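Cell division protein FtsZ 1 (Methanocaldococcus jannaschii, PDB 2VAP) binds GTP and probably hydrolyses it, and is thought to polymerise in a GTP-dependent manner into the contractile Z ring at the future site of cell division. Local coordinates at residues A[49-54]-A[210-215]; A[129-132]-A[136-139]; A[160-165]-A[194-199]. One frame throughout, in Å; residues are numbered along the deposited sequence.

Interaction 1: A[49-54]-A[210-215]; sequences GNNTIT and VADEVL. With GDP (guanosine-5'-diphosphate), chain B.
Asn51 brings its ND2 evenly up to the carboxylate of Asp212, 3.1 Å from both Asp212 OD1 and Asp212 OD2, with the amide and carboxylate planes turned 59° against each other. The same OD1 takes both N-H groups along the Watson-Crick edge of the guanine: GDP N1 and GDP N2 each donate to Asp212 OD1 over 2.7 Å, both bonds somewhat bent. One carboxylate oxygen thus accepts two N-H groups, a recognition suited to guanine, and Asp212 is an established GTP-binding residue. Asp212 sits on helix 204-227, the long helix that in the tubulin/FtsZ fold runs between the nucleotide domain and the C-terminal domain, whereas Asn51 and Thr52 belong to helix 46-59, which follows the first strand of the Rossmann-like sheet. Further along the interface Leu215 CD1 packs against Thr52 OG1 at 3.7 Å and lies 3.8 Å from GDP N2, giving the base an apolar neighbour. Thr52 OG1, placed beside its own backbone N by chi1 of -58°, is hydrogen-bonded to the carbonyl of Ala48 one turn back. A water joins the two helices, bonded to Thr52 OG1 and donating to Asp212 O, 2.9 Å away.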
loop_
_atom_site.group_PDB
_atom_site.type_symbol
_atom_site.label_atom_id
_atom_site.label_comp_id
_atom_site.label_asym_id
_atom_site.label_seq_id
_atom_site.Cartn_x
_atom_site.Cartn_y
_atom_site.Cartn_z
ATOM N N GLY A 49 0.710 -11.437 -3.048
ATOM C CA GLY A 49 1.587 -10.701 -2.139
ATOM C C GLY A 49 3.061 -10.968 -2.388
ATOM O O GLY A 49 3.878 -10.046 -2.362
ATOM N N ASN A 50 3.399 -12.235 -2.628
ATOM C CA ASN A 50 4.767 -12.627 -2.961
ATOM C C ASN A 50 5.230 -12.015 -4.281
ATOM O O ASN A 50 6.362 -11.543 -4.388
ATOM C CB ASN A 50 4.902 -14.152 -3.014
ATOM C CG ASN A 50 4.937 -14.792 -1.634
ATOM O OD1 ASN A 50 4.657 -14.152 -0.617
ATOM N ND2 ASN A 50 5.281 -16.071 -1.597
ATOM N N ASN A 51 4.340 -12.023 -5.273
ATOM C CA ASN A 51 4.601 -11.405 -6.572
ATOM C C ASN A 51 4.893 -9.912 -6.434
ATOM O O ASN A 51 5.789 -9.382 -7.097
ATOM C CB ASN A 51 3.421 -11.636 -7.523
ATOM C CG ASN A 51 3.740 -11.261 -8.960
ATOM O OD1 ASN A 51 4.744 -11.697 -9.524
ATOM N ND2 ASN A 51 2.875 -10.456 -9.563
ATOM N N THR A 52 4.136 -9.248 -5.560
ATOM C CA THR A 52 4.347 -7.834 -5.248
ATOM C C THR A 52 5.735 -7.611 -4.637
ATOM O O THR A 52 6.460 -6.706 -5.055
ATOM C CB THR A 52 3.237 -7.286 -4.310
ATOM O OG1 THR A 52 1.957 -7.457 -4.931
ATOM C CG2 THR A 52 3.445 -5.805 -4.011
ATOM N N ILE A 53 6.099 -8.449 -3.665
ATOM C CA ILE A 53 7.408 -8.367 -3.008
ATOM C C ILE A 53 8.566 -8.540 -3.998
ATOM O O ILE A 53 9.534 -7.777 -3.962
ATOM C CB ILE A 53 7.529 -9.385 -1.832
ATOM C CG1 ILE A 53 6.586 -9.011 -0.679
ATOM C CG2 ILE A 53 8.975 -9.505 -1.341
ATOM C CD1 ILE A 53 6.931 -7.717 0.066
ATOM N N THR A 54 8.454 -9.539 -4.877
ATOM C CA THR A 54 9.468 -9.806 -5.902
ATOM C C THR A 54 9.735 -8.565 -6.754
ATOM O O THR A 54 10.890 -8.183 -6.962
ATOM C CB THR A 54 9.058 -10.989 -6.815
ATOM O OG1 THR A 54 8.920 -12.175 -6.026
ATOM C CG2 THR A 54 10.101 -11.238 -7.902
ATOM N N VAL A 210 -1.949 -5.653 -14.717
ATOM C CA VAL A 210 -2.317 -4.266 -14.428
ATOM C C VAL A 210 -2.465 -4.089 -12.914
ATOM O O VAL A 210 -1.997 -3.097 -12.349
ATOM C CB VAL A 210 -3.617 -3.844 -15.169
ATOM C CG1 VAL A 210 -4.034 -2.427 -14.787
ATOM C CG2 VAL A 210 -3.428 -3.945 -16.679
ATOM N N ALA A 211 -3.100 -5.068 -12.269
ATOM C CA ALA A 211 -3.246 -5.089 -10.813
ATOM C C ALA A 211 -1.887 -5.092 -10.110
ATOM O O ALA A 211 -1.727 -4.468 -9.058
ATOM C CB ALA A 211 -4.080 -6.286 -10.376
ATOM N N ASP A 212 -0.920 -5.793 -10.705
ATOM C CA ASP A 212 0.462 -5.798 -10.220
ATOM C C ASP A 212 1.043 -4.390 -10.182
ATOM O O ASP A 212 1.582 -3.963 -9.160
ATOM C CB ASP A 212 1.349 -6.679 -11.107
ATOM C CG ASP A 212 1.063 -8.160 -10.946
ATOM O OD1 ASP A 212 0.468 -8.557 -9.924
ATOM O OD2 ASP A 212 1.452 -8.931 -11.849
ATOM N N GLU A 213 0.919 -3.679 -11.303
ATOM C CA GLU A 213 1.460 -2.327 -11.448
ATOM C C GLU A 213 0.840 -1.348 -10.456
ATOM O O GLU A 213 1.537 -0.500 -9.895
ATOM C CB GLU A 213 1.262 -1.813 -12.881
ATOM C CG GLU A 213 2.014 -2.598 -13.955
ATOM C CD GLU A 213 3.528 -2.514 -13.820
ATOM O OE1 GLU A 213 4.197 -3.543 -14.052
ATOM O OE2 GLU A 213 4.050 -1.428 -13.485
ATOM N N VAL A 214 -0.468 -1.476 -10.245
ATOM C CA VAL A 214 -1.200 -0.612 -9.320
ATOM C C VAL A 214 -0.758 -0.854 -7.875
ATOM O O VAL A 214 -0.521 0.099 -7.128
ATOM C CB VAL A 214 -2.736 -0.776 -9.485
ATOM C CG1 VAL A 214 -3.493 -0.055 -8.379
ATOM C CG2 VAL A 214 -3.175 -0.260 -10.850
ATOM N N LEU A 215 -0.633 -2.126 -7.496
ATOM C CA LEU A 215 -0.135 -2.502 -6.170
ATOM C C LEU A 215 1.280 -1.981 -5.924
ATOM O O LEU A 215 1.573 -1.457 -4.847
ATOM C CB LEU A 215 -0.179 -4.020 -5.976
ATOM C CG LEU A 215 -1.465 -4.642 -5.431
ATOM C CD1 LEU A 215 -1.461 -6.149 -5.655
ATOM C CD2 LEU A 215 -1.660 -4.315 -3.951
HETATM P PB GDP B . -3.428 -17.043 -1.970
HETATM O O1B GDP B . -4.149 -18.244 -1.409
HETATM O O2B GDP B . -2.015 -17.431 -2.339
HETATM O O3B GDP B . -3.407 -15.947 -0.933
HETATM O O3A GDP B . -4.235 -16.556 -3.275
HETATM P PA GDP B . -3.615 -15.598 -4.413
HETATM O O1A GDP B . -2.650 -14.589 -3.841
HETATM O O2A GDP B . -2.981 -16.407 -5.520
HETATM O "O5'" GDP B . -4.925 -14.857 -4.975
HETATM C "C5'" GDP B . -5.752 -14.102 -4.095
HETATM C "C4'" GDP B . -6.364 -12.939 -4.858
HETATM O "O4'" GDP B . -5.331 -12.126 -5.423
HETATM C "C3'" GDP B . -7.216 -13.418 -6.022
HETATM O "O3'" GDP B . -8.591 -13.545 -5.646
HETATM C "C2'" GDP B . -6.995 -12.375 -7.099
HETATM O "O2'" GDP B . -7.976 -11.340 -7.001
HETATM C "C1'" GDP B . -5.636 -11.779 -6.777
HETATM N N9 GDP B . -4.571 -12.294 -7.682
HETATM C C8 GDP B . -4.391 -13.560 -8.117
HETATM N N7 GDP B . -3.303 -13.652 -8.928
HETATM C C5 GDP B . -2.764 -12.420 -9.018
HETATM C C6 GDP B . -1.605 -11.797 -9.705
HETATM O O6 GDP B . -0.842 -12.478 -10.424
HETATM N N1 GDP B . -1.400 -10.480 -9.531
HETATM C C2 GDP B . -2.204 -9.718 -8.760
HETATM N N2 GDP B . -1.939 -8.396 -8.629
HETATM N N3 GDP B . -3.280 -10.224 -8.106
HETATM C C4 GDP B . -3.603 -11.537 -8.194
HETATM O O HOH W 1 2.406 -6.234 -7.502
#

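Interaction 2: A[129-132]-A[136-139]; sequences CGLG and GTGS. With GDP (guanosine-5'-diphosphate), chain B.
Thr137 stands against the backbone of Leu131 and Gly132 where strand 124-130 gives way to helix 135-149 through the glycine-rich tubulin signature GGGTGTG, which runs from the loop into the first turn of the helix. This is the first half of a beta-alpha-beta unit, and the tight turn wraps the phosphates of the nucleotide. From Thr137 CB, which is 4.1 Å from Gly132 N, the side chain splits. OG1 lies beside the backbone N of its own residue (chi1 -45°) and faces the loop, where Gly132 N donates to Thr137 OG1 over 2.8 Å at an N-H...O angle of 154°. The hydroxyl is also hydrogen-bonded to the carbonyl of Gly133, so it ties two successive loop residues to the first turn of the helix. On the other branch, CG2 is 4.3 Å from Leu131 CD2, which rests more closely, at 3.9 Å, on Thr137 CA. A valine in place of Thr137 would probably leave the amide of Gly132 without its acceptor and the loop less firmly fixed beside the ribose and phosphates.

The glycines let the chain come close. A side chain on Gly136 would press on Gly130 O and Cys129 CB, and one on Gly130 would run into GDP O4'. The backbone of Gly132 (phi 127°) itself calls for glycine. Cys129, with SG turned between its backbone N and carbonyl carbon, instead packs over the helix start, SG resting 3.8 Å from Gly136 O. At the diphosphate, Gly136 N gives a nearly straight bond to GDP O3B, and a bridging water donates to the same phosphate oxygen and to Gly130 O while accepting from Thr137 N, 3.0 Å from that water.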
loop_
_atom_site.group_PDB
_atom_site.type_symbol
_atom_site.label_atom_id
_atom_site.label_comp_id
_atom_site.label_asym_id
_atom_site.label_seq_id
_atom_site.Cartn_x
_atom_site.Cartn_y
_atom_site.Cartn_z
ATOM N N CYS A 129 -1.367 -7.935 0.111
ATOM C CA CYS A 129 -1.824 -9.190 -0.474
ATOM C C CYS A 129 -3.024 -8.948 -1.378
ATOM O O CYS A 129 -3.620 -7.868 -1.363
ATOM C CB CYS A 129 -2.202 -10.198 0.621
ATOM S SG CYS A 129 -3.718 -9.805 1.523
ATOM N N GLY A 130 -3.363 -9.956 -2.174
ATOM C CA GLY A 130 -4.642 -9.988 -2.860
ATOM C C GLY A 130 -5.611 -10.756 -1.985
ATOM O O GLY A 130 -5.402 -11.941 -1.719
ATOM N N LEU A 131 -6.654 -10.082 -1.510
ATOM C CA LEU A 131 -7.672 -10.745 -0.700
ATOM C C LEU A 131 -8.574 -11.592 -1.588
ATOM O O LEU A 131 -8.829 -11.241 -2.741
ATOM C CB LEU A 131 -8.498 -9.733 0.101
ATOM C CG LEU A 131 -7.812 -8.959 1.232
ATOM C CD1 LEU A 131 -8.740 -7.877 1.751
ATOM C CD2 LEU A 131 -7.372 -9.876 2.372
ATOM N N GLY A 132 -9.040 -12.714 -1.047
ATOM C CA GLY A 132 -9.902 -13.626 -1.793
ATOM C C GLY A 132 -9.415 -15.062 -1.795
ATOM O O GLY A 132 -10.212 -15.990 -1.930
ATOM N N GLY A 136 -3.219 -15.335 1.736
ATOM C CA GLY A 136 -3.305 -13.886 1.915
ATOM C C GLY A 136 -4.431 -13.478 2.846
ATOM O O GLY A 136 -4.197 -12.815 3.858
ATOM N N THR A 137 -5.648 -13.896 2.510
ATOM C CA THR A 137 -6.842 -13.576 3.295
ATOM C C THR A 137 -6.706 -14.011 4.755
ATOM O O THR A 137 -7.124 -13.293 5.665
ATOM C CB THR A 137 -8.103 -14.233 2.690
ATOM O OG1 THR A 137 -8.107 -14.056 1.267
ATOM C CG2 THR A 137 -9.365 -13.619 3.273
ATOM N N GLY A 138 -6.117 -15.184 4.968
ATOM C CA GLY A 138 -5.957 -15.736 6.308
ATOM C C GLY A 138 -4.822 -15.131 7.112
ATOM O O GLY A 138 -4.990 -14.826 8.295
ATOM N N SER A 139 -3.668 -14.951 6.472
ATOM C CA SER A 139 -2.450 -14.539 7.176
ATOM C C SER A 139 -2.315 -13.028 7.380
ATOM O O SER A 139 -1.737 -12.591 8.375
ATOM C CB SER A 139 -1.203 -15.086 6.475
ATOM O OG SER A 139 -1.023 -14.487 5.205
HETATM P PB GDP B . -3.428 -17.043 -1.970
HETATM O O1B GDP B . -4.149 -18.244 -1.409
HETATM O O2B GDP B . -2.015 -17.431 -2.339
HETATM O O3B GDP B . -3.407 -15.947 -0.933
HETATM O O3A GDP B . -4.235 -16.556 -3.275
HETATM P PA GDP B . -3.615 -15.598 -4.413
HETATM O O1A GDP B . -2.650 -14.589 -3.841
HETATM O O2A GDP B . -2.981 -16.407 -5.520
HETATM O "O5'" GDP B . -4.925 -14.857 -4.975
HETATM C "C5'" GDP B . -5.752 -14.102 -4.095
HETATM C "C4'" GDP B . -6.364 -12.939 -4.858
HETATM O "O4'" GDP B . -5.331 -12.126 -5.423
HETATM C "C3'" GDP B . -7.216 -13.418 -6.022
HETATM O "O3'" GDP B . -8.591 -13.545 -5.646
HETATM C "C2'" GDP B . -6.995 -12.375 -7.099
HETATM O "O2'" GDP B . -7.976 -11.340 -7.001
HETATM C "C1'" GDP B . -5.636 -11.779 -6.777
HETATM N N9 GDP B . -4.571 -12.294 -7.682
HETATM C C8 GDP B . -4.391 -13.560 -8.117
HETATM N N7 GDP B . -3.303 -13.652 -8.928
HETATM C C5 GDP B . -2.764 -12.420 -9.018
HETATM C C6 GDP B . -1.605 -11.797 -9.705
HETATM O O6 GDP B . -0.842 -12.478 -10.424
HETATM N N1 GDP B . -1.400 -10.480 -9.531
HETATM C C2 GDP B . -2.204 -9.718 -8.760
HETATM N N2 GDP B . -1.939 -8.396 -8.629
HETATM N N3 GDP B . -3.280 -10.224 -8.106
HETATM C C4 GDP B . -3.603 -11.537 -8.194
HETATM O O HOH W 2 -5.543 -14.307 -0.474
#

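Interaction 3: A[160-165]-A[194-199]; sequences LPFVME and KLFEIV. With GDP (guanosine-5'-diphosphate), chain B.
Glu165 OE2 accepts two bonds, one from the ligand and one from the backbone: GDP O2' donates to Glu165 OE2 over 2.6 Å, and Phe162 N, 3.0 Å from the same oxygen, meets it 38° out of the carboxylate plane. Glu165 OE1 takes the other ribose hydroxyl, accepting from GDP O3' at 2.7 Å. The carboxylate thus spans the ribose diol, as befits its established role in GTP binding, while the Phe162 amide helps fix its rotation. That amide belongs to the residue that carries the contact with segment 194-199, so the ribose-binding turn and its hydrophobic backing share one residue.

The Phe162 ring meets Phe196 at a slant, with planes at 45° and centroids 4.9 Å apart. Its CE1 lies over one face of the Phe196 ring, displaced toward the rim, and the closest carbons are Phe162 CD1 and Phe196 CE2 at 3.3 Å, a tight approach. From the far end of the first ring, Phe162 CZ touches Leu195 CD1 at 4.0 Å. Met164, its chain bent at chi3 (75°), brings its terminal methyl to the second ring, Met164 CE standing 3.7 Å from Phe196 CZ on the more exposed side of the cluster.

Segment 160-165 leaves strand 153-160 and leads into helix 167-181, on whose Met170 and Ala173 Pro161 packs. Short helix 195-198 lies after strand 186-191, and helix 204-227 covers the Phe162 ring through Leu204, Ala207 and Phe208, Leu204 also reaching Met164.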
loop_
_atom_site.group_PDB
_atom_site.type_symbol
_atom_site.label_atom_id
_atom_site.label_comp_id
_atom_site.label_asym_id
_atom_site.label_seq_id
_atom_site.Cartn_x
_atom_site.Cartn_y
_atom_site.Cartn_z
ATOM N N LEU A 160 -9.247 -6.177 -3.564
ATOM C CA LEU A 160 -10.423 -7.036 -3.598
ATOM C C LEU A 160 -10.509 -7.649 -4.995
ATOM O O LEU A 160 -10.130 -7.000 -5.970
ATOM C CB LEU A 160 -11.691 -6.242 -3.273
ATOM C CG LEU A 160 -11.838 -5.669 -1.859
ATOM C CD1 LEU A 160 -13.068 -4.784 -1.782
ATOM C CD2 LEU A 160 -11.898 -6.766 -0.797
ATOM N N PRO A 161 -10.998 -8.899 -5.098
ATOM C CA PRO A 161 -10.987 -9.623 -6.374
ATOM C C PRO A 161 -11.908 -9.031 -7.445
ATOM O O PRO A 161 -12.813 -8.254 -7.130
ATOM C CB PRO A 161 -11.470 -11.025 -5.983
ATOM C CG PRO A 161 -12.267 -10.822 -4.753
ATOM C CD PRO A 161 -11.586 -9.712 -4.017
ATOM N N PHE A 162 -11.657 -9.400 -8.701
ATOM C CA PHE A 162 -12.550 -9.077 -9.811
ATOM C C PHE A 162 -13.861 -9.835 -9.639
ATOM O O PHE A 162 -13.876 -10.932 -9.075
ATOM C CB PHE A 162 -11.921 -9.479 -11.148
ATOM C CG PHE A 162 -10.648 -8.748 -11.481
ATOM C CD1 PHE A 162 -10.685 -7.497 -12.090
ATOM C CD2 PHE A 162 -9.411 -9.324 -11.213
ATOM C CE1 PHE A 162 -9.508 -6.826 -12.420
ATOM C CE2 PHE A 162 -8.228 -8.658 -11.536
ATOM C CZ PHE A 162 -8.278 -7.407 -12.139
ATOM N N VAL A 163 -14.955 -9.261 -10.137
ATOM C CA VAL A 163 -16.270 -9.906 -10.054
ATOM C C VAL A 163 -16.278 -11.282 -10.738
ATOM O O VAL A 163 -16.906 -12.220 -10.240
ATOM C CB VAL A 163 -17.400 -8.992 -10.610
ATOM C CG1 VAL A 163 -18.700 -9.767 -10.797
ATOM C CG2 VAL A 163 -17.629 -7.809 -9.677
ATOM N N MET A 164 -15.560 -11.404 -11.854
ATOM C CA MET A 164 -15.530 -12.658 -12.615
ATOM C C MET A 164 -14.840 -13.814 -11.877
ATOM O O MET A 164 -14.906 -14.965 -12.317
ATOM C CB MET A 164 -14.930 -12.450 -14.013
ATOM C CG MET A 164 -13.418 -12.286 -14.061
ATOM S SD MET A 164 -12.786 -12.399 -15.748
ATOM C CE MET A 164 -13.271 -10.809 -16.405
ATOM N N GLU A 165 -14.190 -13.503 -10.756
ATOM C CA GLU A 165 -13.563 -14.525 -9.913
ATOM C C GLU A 165 -14.590 -15.307 -9.091
ATOM O O GLU A 165 -14.291 -16.392 -8.590
ATOM C CB GLU A 165 -12.508 -13.907 -8.995
ATOM C CG GLU A 165 -11.330 -13.284 -9.726
ATOM C CD GLU A 165 -10.205 -12.907 -8.787
ATOM O OE1 GLU A 165 -9.732 -13.797 -8.048
ATOM O OE2 GLU A 165 -9.793 -11.727 -8.789
ATOM N N LYS A 194 -12.612 -2.190 -10.451
ATOM C CA LYS A 194 -12.549 -0.836 -11.010
ATOM C C LYS A 194 -11.426 -0.651 -12.038
ATOM O O LYS A 194 -11.432 0.321 -12.796
ATOM C CB LYS A 194 -12.449 0.219 -9.899
ATOM C CG LYS A 194 -13.617 0.219 -8.904
ATOM C CD LYS A 194 -14.986 0.395 -9.570
ATOM C CE LYS A 194 -15.271 1.844 -9.924
ATOM N NZ LYS A 194 -16.698 2.056 -10.293
ATOM N N LEU A 195 -10.476 -1.586 -12.070
ATOM C CA LEU A 195 -9.424 -1.581 -13.090
ATOM C C LEU A 195 -10.009 -1.781 -14.487
ATOM O O LEU A 195 -9.432 -1.331 -15.479
ATOM C CB LEU A 195 -8.368 -2.654 -12.806
ATOM C CG LEU A 195 -7.547 -2.530 -11.520
ATOM C CD1 LEU A 195 -6.771 -3.810 -11.274
ATOM C CD2 LEU A 195 -6.611 -1.332 -11.574
ATOM N N PHE A 196 -11.161 -2.446 -14.550
ATOM C CA PHE A 196 -11.861 -2.669 -15.814
ATOM C C PHE A 196 -12.525 -1.403 -16.369
ATOM O O PHE A 196 -13.037 -1.408 -17.490
ATOM C CB PHE A 196 -12.879 -3.806 -15.681
ATOM C CG PHE A 196 -12.277 -5.186 -15.783
ATOM C CD1 PHE A 196 -11.293 -5.470 -16.730
ATOM C CD2 PHE A 196 -12.717 -6.210 -14.950
ATOM C CE1 PHE A 196 -10.743 -6.747 -16.832
ATOM C CE2 PHE A 196 -12.177 -7.492 -15.048
ATOM C CZ PHE A 196 -11.185 -7.759 -15.988
ATOM N N GLU A 197 -12.520 -0.327 -15.584
ATOM C CA GLU A 197 -12.927 0.985 -16.085
ATOM C C GLU A 197 -11.741 1.685 -16.746
ATOM O O GLU A 197 -11.917 2.522 -17.634
ATOM C CB GLU A 197 -13.518 1.852 -14.969
ATOM C CG GLU A 197 -14.915 1.423 -14.527
ATOM C CD GLU A 197 -15.585 2.412 -13.583
ATOM O OE1 GLU A 197 -15.069 3.536 -13.405
ATOM O OE2 GLU A 197 -16.644 2.060 -13.020
ATOM N N ILE A 198 -10.534 1.329 -16.308
ATOM C CA ILE A 198 -9.299 1.852 -16.891
ATOM C C ILE A 198 -8.924 1.057 -18.144
ATOM O O ILE A 198 -8.593 1.641 -19.180
ATOM C CB ILE A 198 -8.126 1.846 -15.870
ATOM C CG1 ILE A 198 -8.517 2.607 -14.596
ATOM C CG2 ILE A 198 -6.862 2.449 -16.491
ATOM C CD1 ILE A 198 -7.594 2.370 -13.407
ATOM N N VAL A 199 -8.984 -0.270 -18.043
ATOM C CA VAL A 199 -8.706 -1.157 -19.178
ATOM C C VAL A 199 -9.877 -2.119 -19.462
ATOM O O VAL A 199 -9.804 -3.308 -19.139
ATOM C CB VAL A 199 -7.359 -1.931 -19.011
ATOM C CG1 VAL A 199 -6.176 -1.010 -19.281
ATOM C CG2 VAL A 199 -7.242 -2.574 -17.624
HETATM P PB GDP B . -3.428 -17.043 -1.970
HETATM O O1B GDP B . -4.149 -18.244 -1.409
HETATM O O2B GDP B . -2.015 -17.431 -2.339
HETATM O O3B GDP B . -3.407 -15.947 -0.933
HETATM O O3A GDP B . -4.235 -16.556 -3.275
HETATM P PA GDP B . -3.615 -15.598 -4.413
HETATM O O1A GDP B . -2.650 -14.589 -3.841
HETATM O O2A GDP B . -2.981 -16.407 -5.520
HETATM O "O5'" GDP B . -4.925 -14.857 -4.975
HETATM C "C5'" GDP B . -5.752 -14.102 -4.095
HETATM C "C4'" GDP B . -6.364 -12.939 -4.858
HETATM O "O4'" GDP B . -5.331 -12.126 -5.423
HETATM C "C3'" GDP B . -7.216 -13.418 -6.022
HETATM O "O3'" GDP B . -8.591 -13.545 -5.646
HETATM C "C2'" GDP B . -6.995 -12.375 -7.099
HETATM O "O2'" GDP B . -7.976 -11.340 -7.001
HETATM C "C1'" GDP B . -5.636 -11.779 -6.777
HETATM N N9 GDP B . -4.571 -12.294 -7.682
HETATM C C8 GDP B . -4.391 -13.560 -8.117
HETATM N N7 GDP B . -3.303 -13.652 -8.928
HETATM C C5 GDP B . -2.764 -12.420 -9.018
HETATM C C6 GDP B . -1.605 -11.797 -9.705
HETATM O O6 GDP B . -0.842 -12.478 -10.424
HETATM N N1 GDP B . -1.400 -10.480 -9.531
HETATM C C2 GDP B . -2.204 -9.718 -8.760
HETATM N N2 GDP B . -1.939 -8.396 -8.629
HETATM N N3 GDP B . -3.280 -10.224 -8.106
HETATM C C4 GDP B . -3.603 -11.537 -8.194
#

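From the N terminus, helix 46-59 supplies the first half of interaction 1, whose loop closes only at helix 204-227, more than 150 residues on. Within that span lie the other two, one after the other: interaction 2 closes a short turn between strand 124-130 and helix 135-149, and interaction 3 then joins the loop after strand 153-160 to helix 195-198. None crosses another. Interaction 1 reaches GDP at the base, interaction 2 at the diphosphate and adjoining sugar carbons, interaction 3 at the ribose hydroxyls. Interactions 2 and 3 meet where Leu131 O lies 3.4 Å from Pro161 CD; Leu195 CD2, 3.7 Å from Val214 CG2, joins helix 195-198 to helix 204-227.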